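Long-range contacts in regulatory protein, TetR family (PDB 3BRU), which represses transcription of its own operon, probably by binding two operator sequences in the promoter: residues S101-R109 and L162-E171; A31-H42 and E55-S66. All blocks are in the same frame, centred on the assembly; numbering follows the deposited sequence.

Contact 1: S101-R109 and L162-E171; sequences SLAPLARLR and LFREAQACGE
Glu171 reaches back to Leu105, whose backbone N-H meets the syn side of OE1 in a nearly straight bond, N to OE1 2.9 Å. In this TetR-type C-terminal domain, the start of helix 104-120 thereby meets the end of helix 143-167, the two short axes running at 144°. A Schellman motif closes the latter helix, and Gly170, at its C-prime position, tolerates the positive phi that brings Glu171 round to a first-turn N-H. The N-terminal end of helix 104-120 would probably stabilise the carboxylate's negative charge. Pro104 suits a first helical turn, where its missing N-H costs no helical bond, and lays its ring against the other helix, CB 3.8 Å from Ala166 CB. The extended Arg107 chain grips Leu102 O side-on, NE at 3.0 Å and NH2 at 2.9 Å, while NH1 makes a salt bridge with Glu165 OE1 through a weak, bent hydrogen bond of 3.1 Å. Guanidinium and carboxylate planes stand 75° apart. A leucine in place of Arg107 would probably leave Glu165 without this opposite charge and the Leu102 carbonyl without both donors. A chi1 of -178° turns Leu108 CG away from its backbone N, and CD2 meets the Phe163 ring edge, 3.9 Å from CE1.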
loop_
_atom_site.group_PDB
_atom_site.type_symbol
_atom_site.label_atom_id
_atom_site.label_comp_id
_atom_site.label_asym_id
_atom_site.label_seq_id
_atom_site.Cartn_x
_atom_site.Cartn_y
_atom_site.Cartn_z
ATOM N N SER A 101 -4.327 4.419 31.424
ATOM C CA SER A 101 -3.097 4.096 32.163
ATOM C C SER A 101 -1.805 4.345 31.337
ATOM O O SER A 101 -0.692 4.258 31.866
ATOM C CB SER A 101 -3.140 2.681 32.762
ATOM O OG SER A 101 -2.735 1.725 31.801
ATOM N N LEU A 102 -1.950 4.702 30.060
ATOM C CA LEU A 102 -0.783 4.950 29.211
ATOM C C LEU A 102 -0.685 6.415 28.787
ATOM O O LEU A 102 -1.713 7.082 28.608
ATOM C CB LEU A 102 -0.750 4.009 27.978
ATOM C CG LEU A 102 -0.821 2.479 28.218
ATOM C CD1 LEU A 102 -1.185 1.716 26.951
ATOM C CD2 LEU A 102 0.450 1.924 28.805
ATOM N N ALA A 103 0.551 6.905 28.625
ATOM C CA ALA A 103 0.796 8.217 28.022
ATOM C C ALA A 103 0.349 8.147 26.570
ATOM O O ALA A 103 0.333 7.053 25.964
ATOM C CB ALA A 103 2.261 8.575 28.123
ATOM N N PRO A 104 -0.060 9.288 26.001
ATOM C CA PRO A 104 -0.444 9.234 24.585
ATOM C C PRO A 104 0.480 8.442 23.622
ATOM O O PRO A 104 -0.004 7.591 22.874
ATOM C CB PRO A 104 -0.571 10.707 24.201
ATOM C CG PRO A 104 -1.042 11.344 25.452
ATOM C CD PRO A 104 -0.280 10.631 26.578
ATOM N N LEU A 105 1.786 8.675 23.638
ATOM C CA LEU A 105 2.629 7.985 22.653
ATOM C C LEU A 105 2.773 6.508 22.927
ATOM O O LEU A 105 2.900 5.730 21.999
ATOM C CB LEU A 105 3.983 8.652 22.512
ATOM C CG LEU A 105 3.915 10.055 21.871
ATOM C CD1 LEU A 105 5.290 10.658 21.903
ATOM C CD2 LEU A 105 3.313 10.078 20.425
ATOM N N ALA A 106 2.732 6.127 24.207
ATOM C CA ALA A 106 2.687 4.715 24.562
ATOM C C ALA A 106 1.436 3.976 24.084
ATOM O O ALA A 106 1.522 2.780 23.801
ATOM C CB ALA A 106 2.941 4.485 26.064
ATOM N N ARG A 107 0.290 4.667 24.000
ATOM C CA ARG A 107 -0.917 4.104 23.392
ATOM C C ARG A 107 -0.744 3.824 21.899
ATOM O O ARG A 107 -1.342 2.888 21.369
ATOM C CB ARG A 107 -2.115 5.035 23.534
ATOM C CG ARG A 107 -2.555 5.284 24.927
ATOM C CD ARG A 107 -3.458 6.454 24.921
ATOM N NE ARG A 107 -3.514 7.004 26.252
ATOM C CZ ARG A 107 -4.109 8.155 26.557
ATOM N NH1 ARG A 107 -4.704 8.869 25.609
ATOM N NH2 ARG A 107 -4.119 8.585 27.818
ATOM N N LEU A 108 0.032 4.659 21.222
ATOM C CA LEU A 108 0.295 4.444 19.806
ATOM C C LEU A 108 1.207 3.223 19.604
ATOM O O LEU A 108 0.998 2.449 18.705
ATOM C CB LEU A 108 0.857 5.713 19.137
ATOM C CG LEU A 108 1.099 5.556 17.617
ATOM C CD1 LEU A 108 -0.213 5.387 16.830
ATOM C CD2 LEU A 108 1.974 6.690 17.017
ATOM N N ARG A 109 2.213 3.077 20.453
ATOM C CA ARG A 109 3.117 1.919 20.427
ATOM C C ARG A 109 2.391 0.630 20.792
ATOM O O ARG A 109 2.674 -0.402 20.206
ATOM C CB ARG A 109 4.309 2.135 21.355
ATOM C CG ARG A 109 5.251 3.233 20.839
ATOM C CD ARG A 109 6.529 3.389 21.705
ATOM N NE ARG A 109 6.504 4.604 22.543
ATOM C CZ ARG A 109 6.294 4.642 23.869
ATOM N NH1 ARG A 109 6.302 5.813 24.510
ATOM N NH2 ARG A 109 6.070 3.520 24.572
ATOM N N LEU A 162 -5.121 11.856 19.492
ATOM C CA LEU A 162 -4.038 11.269 20.273
ATOM C C LEU A 162 -2.817 12.184 20.300
ATOM O O LEU A 162 -2.272 12.468 21.387
ATOM C CB LEU A 162 -3.650 9.904 19.706
ATOM C CG LEU A 162 -2.691 9.053 20.539
ATOM C CD1 LEU A 162 -3.129 9.084 21.996
ATOM C CD2 LEU A 162 -2.675 7.598 20.054
ATOM N N PHE A 163 -2.409 12.638 19.103
ATOM C CA PHE A 163 -1.305 13.581 18.951
ATOM C C PHE A 163 -1.552 14.935 19.646
ATOM O O PHE A 163 -0.609 15.499 20.179
ATOM C CB PHE A 163 -0.884 13.789 17.477
ATOM C CG PHE A 163 -0.318 12.555 16.808
ATOM C CD1 PHE A 163 0.432 11.619 17.522
ATOM C CD2 PHE A 163 -0.506 12.335 15.441
ATOM C CE1 PHE A 163 0.951 10.458 16.879
ATOM C CE2 PHE A 163 0.024 11.201 14.804
ATOM C CZ PHE A 163 0.750 10.256 15.523
ATOM N N ARG A 164 -2.777 15.469 19.623
ATOM C CA ARG A 164 -3.074 16.690 20.393
ATOM C C ARG A 164 -2.891 16.479 21.888
ATOM O O ARG A 164 -2.405 17.361 22.576
ATOM C CB ARG A 164 -4.474 17.228 20.120
ATOM C CG ARG A 164 -4.547 18.075 18.896
ATOM C CD ARG A 164 -5.876 18.837 18.772
ATOM N NE ARG A 164 -6.984 17.895 18.611
ATOM C CZ ARG A 164 -7.345 17.323 17.463
ATOM N NH1 ARG A 164 -6.702 17.636 16.321
ATOM N NH2 ARG A 164 -8.351 16.442 17.474
ATOM N N GLU A 165 -3.272 15.313 22.394
ATOM C CA GLU A 165 -3.006 14.979 23.791
ATOM C C GLU A 165 -1.521 14.776 24.089
ATOM O O GLU A 165 -1.061 15.113 25.182
ATOM C CB GLU A 165 -3.796 13.752 24.203
ATOM C CG GLU A 165 -5.280 13.960 24.069
ATOM C CD GLU A 165 -6.075 12.652 24.089
ATOM O OE1 GLU A 165 -5.469 11.573 24.359
ATOM O OE2 GLU A 165 -7.314 12.706 23.839
ATOM N N ALA A 166 -0.771 14.218 23.129
ATOM C CA ALA A 166 0.690 14.134 23.243
ATOM C C ALA A 166 1.329 15.523 23.303
ATOM O O ALA A 166 2.303 15.697 24.026
ATOM C CB ALA A 166 1.298 13.300 22.133
ATOM N N GLN A 167 0.774 16.513 22.605
ATOM C CA GLN A 167 1.278 17.889 22.709
ATOM C C GLN A 167 0.971 18.546 24.049
ATOM O O GLN A 167 1.821 19.228 24.612
ATOM C CB GLN A 167 0.724 18.758 21.586
ATOM C CG GLN A 167 1.366 18.456 20.255
ATOM C CD GLN A 167 0.974 19.425 19.175
ATOM O OE1 GLN A 167 -0.203 19.694 18.968
ATOM N NE2 GLN A 167 1.960 19.937 18.459
ATOM N N ALA A 168 -0.248 18.326 24.541
ATOM C CA ALA A 168 -0.776 18.970 25.742
ATOM C C ALA A 168 -0.100 18.484 27.021
ATOM O O ALA A 168 -0.323 19.031 28.096
ATOM C CB ALA A 168 -2.296 18.773 25.823
ATOM N N CYS A 169 0.736 17.462 26.885
ATOM C CA CYS A 169 1.442 16.881 27.998
ATOM C C CYS A 169 2.963 16.850 27.744
ATOM O O CYS A 169 3.717 16.275 28.530
ATOM C CB CYS A 169 0.875 15.479 28.297
ATOM S SG CYS A 169 1.502 14.119 27.246
ATOM N N GLY A 170 3.408 17.457 26.647
ATOM C CA GLY A 170 4.838 17.620 26.370
ATOM C C GLY A 170 5.586 16.494 25.665
ATOM O O GLY A 170 6.801 16.554 25.525
ATOM N N GLU A 171 4.865 15.478 25.202
ATOM C CA GLU A 171 5.475 14.314 24.537
ATOM C C GLU A 171 5.829 14.569 23.078
ATOM O O GLU A 171 6.749 13.941 22.536
ATOM C CB GLU A 171 4.538 13.103 24.604
ATOM C CG GLU A 171 4.629 12.284 25.896
ATOM C CD GLU A 171 3.960 10.926 25.767
ATOM O OE1 GLU A 171 2.877 10.866 25.172
ATOM O OE2 GLU A 171 4.506 9.921 26.261
#

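Contact 2: A31-H42 and E55-S66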
loop_
_atom_site.group_PDB
_atom_site.type_symbol
_atom_site.label_atom_id
_atom_site.label_comp_id
_atom_site.label_asym_id
_atom_site.label_seq_id
_atom_site.Cartn_x
_atom_site.Cartn_y
_atom_site.Cartn_z
ATOM N N ALA A 31 -25.750 -17.980 9.234
ATOM C CA ALA A 31 -25.419 -17.735 7.818
ATOM C C ALA A 31 -24.749 -16.375 7.564
ATOM O O ALA A 31 -23.720 -16.331 6.856
ATOM C CB ALA A 31 -26.618 -17.945 6.895
ATOM N N HIS A 32 -25.312 -15.290 8.123
ATOM C CA HIS A 32 -24.725 -13.965 8.009
ATOM C C HIS A 32 -23.323 -13.854 8.619
ATOM O O HIS A 32 -22.404 -13.351 7.939
ATOM C CB HIS A 32 -25.609 -12.933 8.657
ATOM C CG HIS A 32 -25.179 -11.520 8.407
ATOM N ND1 HIS A 32 -24.500 -10.772 9.344
ATOM C CD2 HIS A 32 -25.340 -10.716 7.328
ATOM C CE1 HIS A 32 -24.267 -9.566 8.854
ATOM N NE2 HIS A 32 -24.774 -9.505 7.637
ATOM N N GLN A 33 -23.127 -14.284 9.880
ATOM C CA GLN A 33 -21.759 -14.231 10.392
ATOM C C GLN A 33 -20.779 -15.051 9.579
ATOM O O GLN A 33 -19.649 -14.629 9.447
ATOM C CB GLN A 33 -21.575 -14.401 11.912
ATOM C CG GLN A 33 -21.397 -15.772 12.550
ATOM C CD GLN A 33 -20.115 -16.570 12.273
ATOM O OE1 GLN A 33 -20.186 -17.784 12.250
ATOM N NE2 GLN A 33 -18.973 -15.929 12.105
ATOM N N SER A 34 -21.199 -16.196 9.045
ATOM C CA SER A 34 -20.309 -17.062 8.291
ATOM C C SER A 34 -19.850 -16.339 7.033
ATOM O O SER A 34 -18.678 -16.443 6.655
ATOM C CB SER A 34 -20.990 -18.362 7.864
ATOM O OG SER A 34 -21.423 -19.072 8.985
ATOM N N LEU A 35 -20.786 -15.647 6.377
ATOM C CA LEU A 35 -20.524 -14.897 5.142
ATOM C C LEU A 35 -19.525 -13.780 5.415
ATOM O O LEU A 35 -18.499 -13.697 4.733
ATOM C CB LEU A 35 -21.813 -14.364 4.535
ATOM C CG LEU A 35 -22.674 -15.450 3.875
ATOM C CD1 LEU A 35 -24.031 -14.890 3.414
ATOM C CD2 LEU A 35 -21.959 -16.226 2.731
ATOM N N ILE A 36 -19.784 -12.977 6.450
ATOM C CA ILE A 36 -18.886 -11.893 6.816
ATOM C C ILE A 36 -17.478 -12.410 7.163
ATOM O O ILE A 36 -16.469 -11.877 6.650
ATOM C CB ILE A 36 -19.477 -11.093 7.958
ATOM C CG1 ILE A 36 -20.783 -10.410 7.504
ATOM C CG2 ILE A 36 -18.430 -10.117 8.561
ATOM C CD1 ILE A 36 -20.622 -9.200 6.561
ATOM N N ARG A 37 -17.423 -13.446 8.012
ATOM C CA ARG A 37 -16.180 -14.121 8.376
ATOM C C ARG A 37 -15.354 -14.537 7.152
ATOM O O ARG A 37 -14.163 -14.174 7.033
ATOM C CB ARG A 37 -16.459 -15.366 9.205
ATOM C CG ARG A 37 -15.185 -16.195 9.455
ATOM C CD ARG A 37 -14.529 -15.870 10.797
ATOM N NE ARG A 37 -14.474 -14.437 11.116
ATOM C CZ ARG A 37 -13.355 -13.706 11.167
ATOM N NH1 ARG A 37 -12.177 -14.277 10.919
ATOM N NH2 ARG A 37 -13.406 -12.409 11.488
ATOM N N ALA A 38 -15.972 -15.319 6.265
ATOM C CA ALA A 38 -15.322 -15.778 5.081
ATOM C C ALA A 38 -14.914 -14.594 4.212
ATOM O O ALA A 38 -13.893 -14.640 3.566
ATOM C CB ALA A 38 -16.253 -16.722 4.311
ATOM N N GLY A 39 -15.728 -13.536 4.171
ATOM C CA GLY A 39 -15.410 -12.361 3.398
ATOM C C GLY A 39 -14.162 -11.691 3.906
ATOM O O GLY A 39 -13.248 -11.415 3.103
ATOM N N LEU A 40 -14.121 -11.417 5.224
ATOM C CA LEU A 40 -12.983 -10.780 5.905
ATOM C C LEU A 40 -11.720 -11.580 5.753
ATOM O O LEU A 40 -10.667 -11.004 5.454
ATOM C CB LEU A 40 -13.246 -10.508 7.393
ATOM C CG LEU A 40 -14.347 -9.484 7.722
ATOM C CD1 LEU A 40 -14.701 -9.473 9.192
ATOM C CD2 LEU A 40 -14.038 -8.045 7.205
ATOM N N GLU A 41 -11.809 -12.889 5.907
ATOM C CA GLU A 41 -10.628 -13.729 5.779
ATOM C C GLU A 41 -10.043 -13.709 4.379
ATOM O O GLU A 41 -8.839 -13.549 4.221
ATOM C CB GLU A 41 -10.908 -15.163 6.231
ATOM C CG GLU A 41 -11.139 -15.267 7.743
ATOM C CD GLU A 41 -11.541 -16.676 8.202
ATOM O OE1 GLU A 41 -11.681 -17.540 7.302
ATOM O OE2 GLU A 41 -11.739 -16.921 9.442
ATOM N N HIS A 42 -10.894 -13.845 3.372
ATOM C CA HIS A 42 -10.453 -14.005 1.991
ATOM C C HIS A 42 -9.971 -12.700 1.393
ATOM O O HIS A 42 -8.993 -12.695 0.675
ATOM C CB HIS A 42 -11.558 -14.599 1.112
ATOM C CG HIS A 42 -11.747 -16.070 1.286
ATOM N ND1 HIS A 42 -11.435 -16.985 0.300
ATOM C CD2 HIS A 42 -12.184 -16.793 2.344
ATOM C CE1 HIS A 42 -11.682 -18.205 0.741
ATOM N NE2 HIS A 42 -12.158 -18.115 1.973
ATOM N N GLU A 55 -16.382 -18.965 -4.163
ATOM C CA GLU A 55 -15.326 -19.238 -3.176
ATOM C C GLU A 55 -15.768 -18.856 -1.746
ATOM O O GLU A 55 -15.552 -19.605 -0.813
ATOM C CB GLU A 55 -14.017 -18.545 -3.601
ATOM C CG GLU A 55 -12.923 -18.424 -2.532
ATOM C CD GLU A 55 -11.604 -17.764 -3.058
ATOM O OE1 GLU A 55 -11.377 -17.697 -4.307
ATOM O OE2 GLU A 55 -10.766 -17.340 -2.205
ATOM N N ILE A 56 -16.402 -17.695 -1.600
ATOM C CA ILE A 56 -16.987 -17.260 -0.313
ATOM C C ILE A 56 -18.018 -18.272 0.203
ATOM O O ILE A 56 -17.973 -18.637 1.385
ATOM C CB ILE A 56 -17.655 -15.832 -0.392
ATOM C CG1 ILE A 56 -16.614 -14.730 -0.678
ATOM C CG2 ILE A 56 -18.528 -15.511 0.841
ATOM C CD1 ILE A 56 -15.380 -14.786 0.168
ATOM N N LEU A 57 -18.934 -18.717 -0.659
ATOM C CA LEU A 57 -19.977 -19.651 -0.253
ATOM C C LEU A 57 -19.378 -20.972 0.247
ATOM O O LEU A 57 -19.835 -21.533 1.262
ATOM C CB LEU A 57 -20.940 -19.935 -1.421
ATOM C CG LEU A 57 -21.749 -18.763 -1.966
ATOM C CD1 LEU A 57 -22.751 -19.256 -3.037
ATOM C CD2 LEU A 57 -22.419 -17.991 -0.836
ATOM N N LYS A 58 -18.389 -21.472 -0.502
ATOM C CA LYS A 58 -17.705 -22.707 -0.183
ATOM C C LYS A 58 -16.953 -22.612 1.158
ATOM O O LYS A 58 -16.968 -23.535 1.943
ATOM C CB LYS A 58 -16.770 -23.104 -1.333
ATOM C CG LYS A 58 -16.054 -24.447 -1.148
ATOM C CD LYS A 58 -15.108 -24.755 -2.326
ATOM C CE LYS A 58 -14.224 -25.967 -2.022
ATOM N NZ LYS A 58 -13.895 -26.758 -3.262
ATOM N N ALA A 59 -16.303 -21.495 1.426
ATOM C CA ALA A 59 -15.675 -21.293 2.721
ATOM C C ALA A 59 -16.700 -21.110 3.870
ATOM O O ALA A 59 -16.523 -21.666 4.948
ATOM C CB ALA A 59 -14.683 -20.109 2.639
ATOM N N ALA A 60 -17.769 -20.351 3.627
ATOM C CA ALA A 60 -18.812 -20.110 4.614
ATOM C C ALA A 60 -19.743 -21.323 4.822
ATOM O O ALA A 60 -20.404 -21.402 5.868
ATOM C CB ALA A 60 -19.609 -18.890 4.245
ATOM N N ARG A 61 -19.765 -22.259 3.846
ATOM C CA ARG A 61 -20.667 -23.408 3.856
ATOM C C ARG A 61 -22.124 -22.955 4.010
ATOM O O ARG A 61 -22.879 -23.526 4.798
ATOM C CB ARG A 61 -20.286 -24.414 4.955
ATOM C CG ARG A 61 -18.849 -24.933 4.873
ATOM C CD ARG A 61 -18.447 -25.741 6.117
ATOM N NE ARG A 61 -16.993 -25.711 6.311
ATOM C CZ ARG A 61 -16.351 -24.818 7.067
ATOM N NH1 ARG A 61 -15.025 -24.867 7.161
ATOM N NH2 ARG A 61 -17.027 -23.876 7.732
ATOM N N VAL A 62 -22.509 -21.905 3.267
ATOM C CA VAL A 62 -23.906 -21.425 3.235
ATOM C C VAL A 62 -24.411 -21.499 1.784
ATOM O O VAL A 62 -23.613 -21.319 0.850
ATOM C CB VAL A 62 -24.133 -19.999 3.838
ATOM C CG1 VAL A 62 -23.069 -19.621 4.886
ATOM C CG2 VAL A 62 -24.194 -18.973 2.770
ATOM N N PRO A 63 -25.705 -21.874 1.587
ATOM C CA PRO A 63 -26.312 -21.859 0.235
ATOM C C PRO A 63 -26.438 -20.465 -0.439
ATOM O O PRO A 63 -26.577 -19.437 0.237
ATOM C CB PRO A 63 -27.693 -22.483 0.467
ATOM C CG PRO A 63 -27.955 -22.325 1.934
ATOM C CD PRO A 63 -26.633 -22.428 2.600
ATOM N N LYS A 64 -26.409 -20.462 -1.770
ATOM C CA LYS A 64 -26.465 -19.250 -2.592
ATOM C C LYS A 64 -27.705 -18.359 -2.294
ATOM O O LYS A 64 -27.642 -17.123 -2.319
ATOM C CB LYS A 64 -26.433 -19.667 -4.066
ATOM C CG LYS A 64 -25.994 -18.552 -5.016
ATOM C CD LYS A 64 -25.926 -19.020 -6.493
ATOM C CE LYS A 64 -24.526 -19.643 -6.894
ATOM N NZ LYS A 64 -23.348 -18.671 -6.955
ATOM N N GLY A 65 -28.821 -19.014 -2.008
ATOM C CA GLY A 65 -30.041 -18.331 -1.657
ATOM C C GLY A 65 -29.912 -17.525 -0.383
ATOM O O GLY A 65 -30.633 -16.537 -0.222
ATOM N N SER A 66 -29.013 -17.949 0.517
ATOM C CA SER A 66 -28.738 -17.215 1.769
ATOM C C SER A 66 -27.860 -15.978 1.546
ATOM O O SER A 66 -28.059 -14.950 2.179
ATOM C CB SER A 66 -28.096 -18.109 2.823
ATOM O OG SER A 66 -28.955 -19.164 3.152
#
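His42 turns one edge of its imidazole to Glu55: ND1 donates to OE2 across 2.6 Å, and the oxygen lies in the ring plane. OE2 accepts on its anti lone pair; the carboxylate plane is turned 61° from the ring. The extended Glu55 chain, its CG pointing away from the backbone N (chi1 165°), can span the gap between the helices, and OE1 has a hydrogen bond of its own elsewhere. On another part of the ring, NE2 sits only 3.3 Å from Ala59 CB, and the small methyl suits this close approach. Ile56 runs past His42 in the opposite sense and enters a hole formed by Leu35, Ala38, Gly39 and His42; CD1 lies 4.0 Å from Gly39 CA. Helix 31-45 here crosses the predicted helix-turn-helix of the TetR DNA-binding domain, the short axes of 31-42 and 55-60 lying at 119°. Leu35 is the reciprocal knob, seated among Ile56, Leu57, Ala60 and Ser66, and its branched end also crosses Val62, CD2 to CG2 3.5 Å. It thus touches both helices of the motif and the turn between them, and Phe67 covers it further. Small residues bring the backbones close: Ala60 CB rests 3.6 Å from Ser34 O. The hydroxyl of Ser34 bonds instead to Leu30 O, while its CB packs 3.8 Å from Val62 CG1.

In the fold
Contact 2 comes first along the chain, in the DNA-binding region, and both its segments precede those of contact 1 in the C-terminal domain. Their centres lie 40 Å apart, flanking the middle of the chain, and their nearest atoms are about 22 Å from each other. Helix 74-97 runs between them in sequence: Phe77 packs on Ile56 and Leu81 on Ile36, and the helix ends shortly before 101-109. Neither contact is touched by the other subunit. Contact 2 sets the helix-turn-helix against helix 31-45, whereas contact 1 joins two helices at the far end of the C-terminal domain, which in TetR-family repressors usually binds the ligand. Any signal between them would probably travel through the intervening helices, as in relatives.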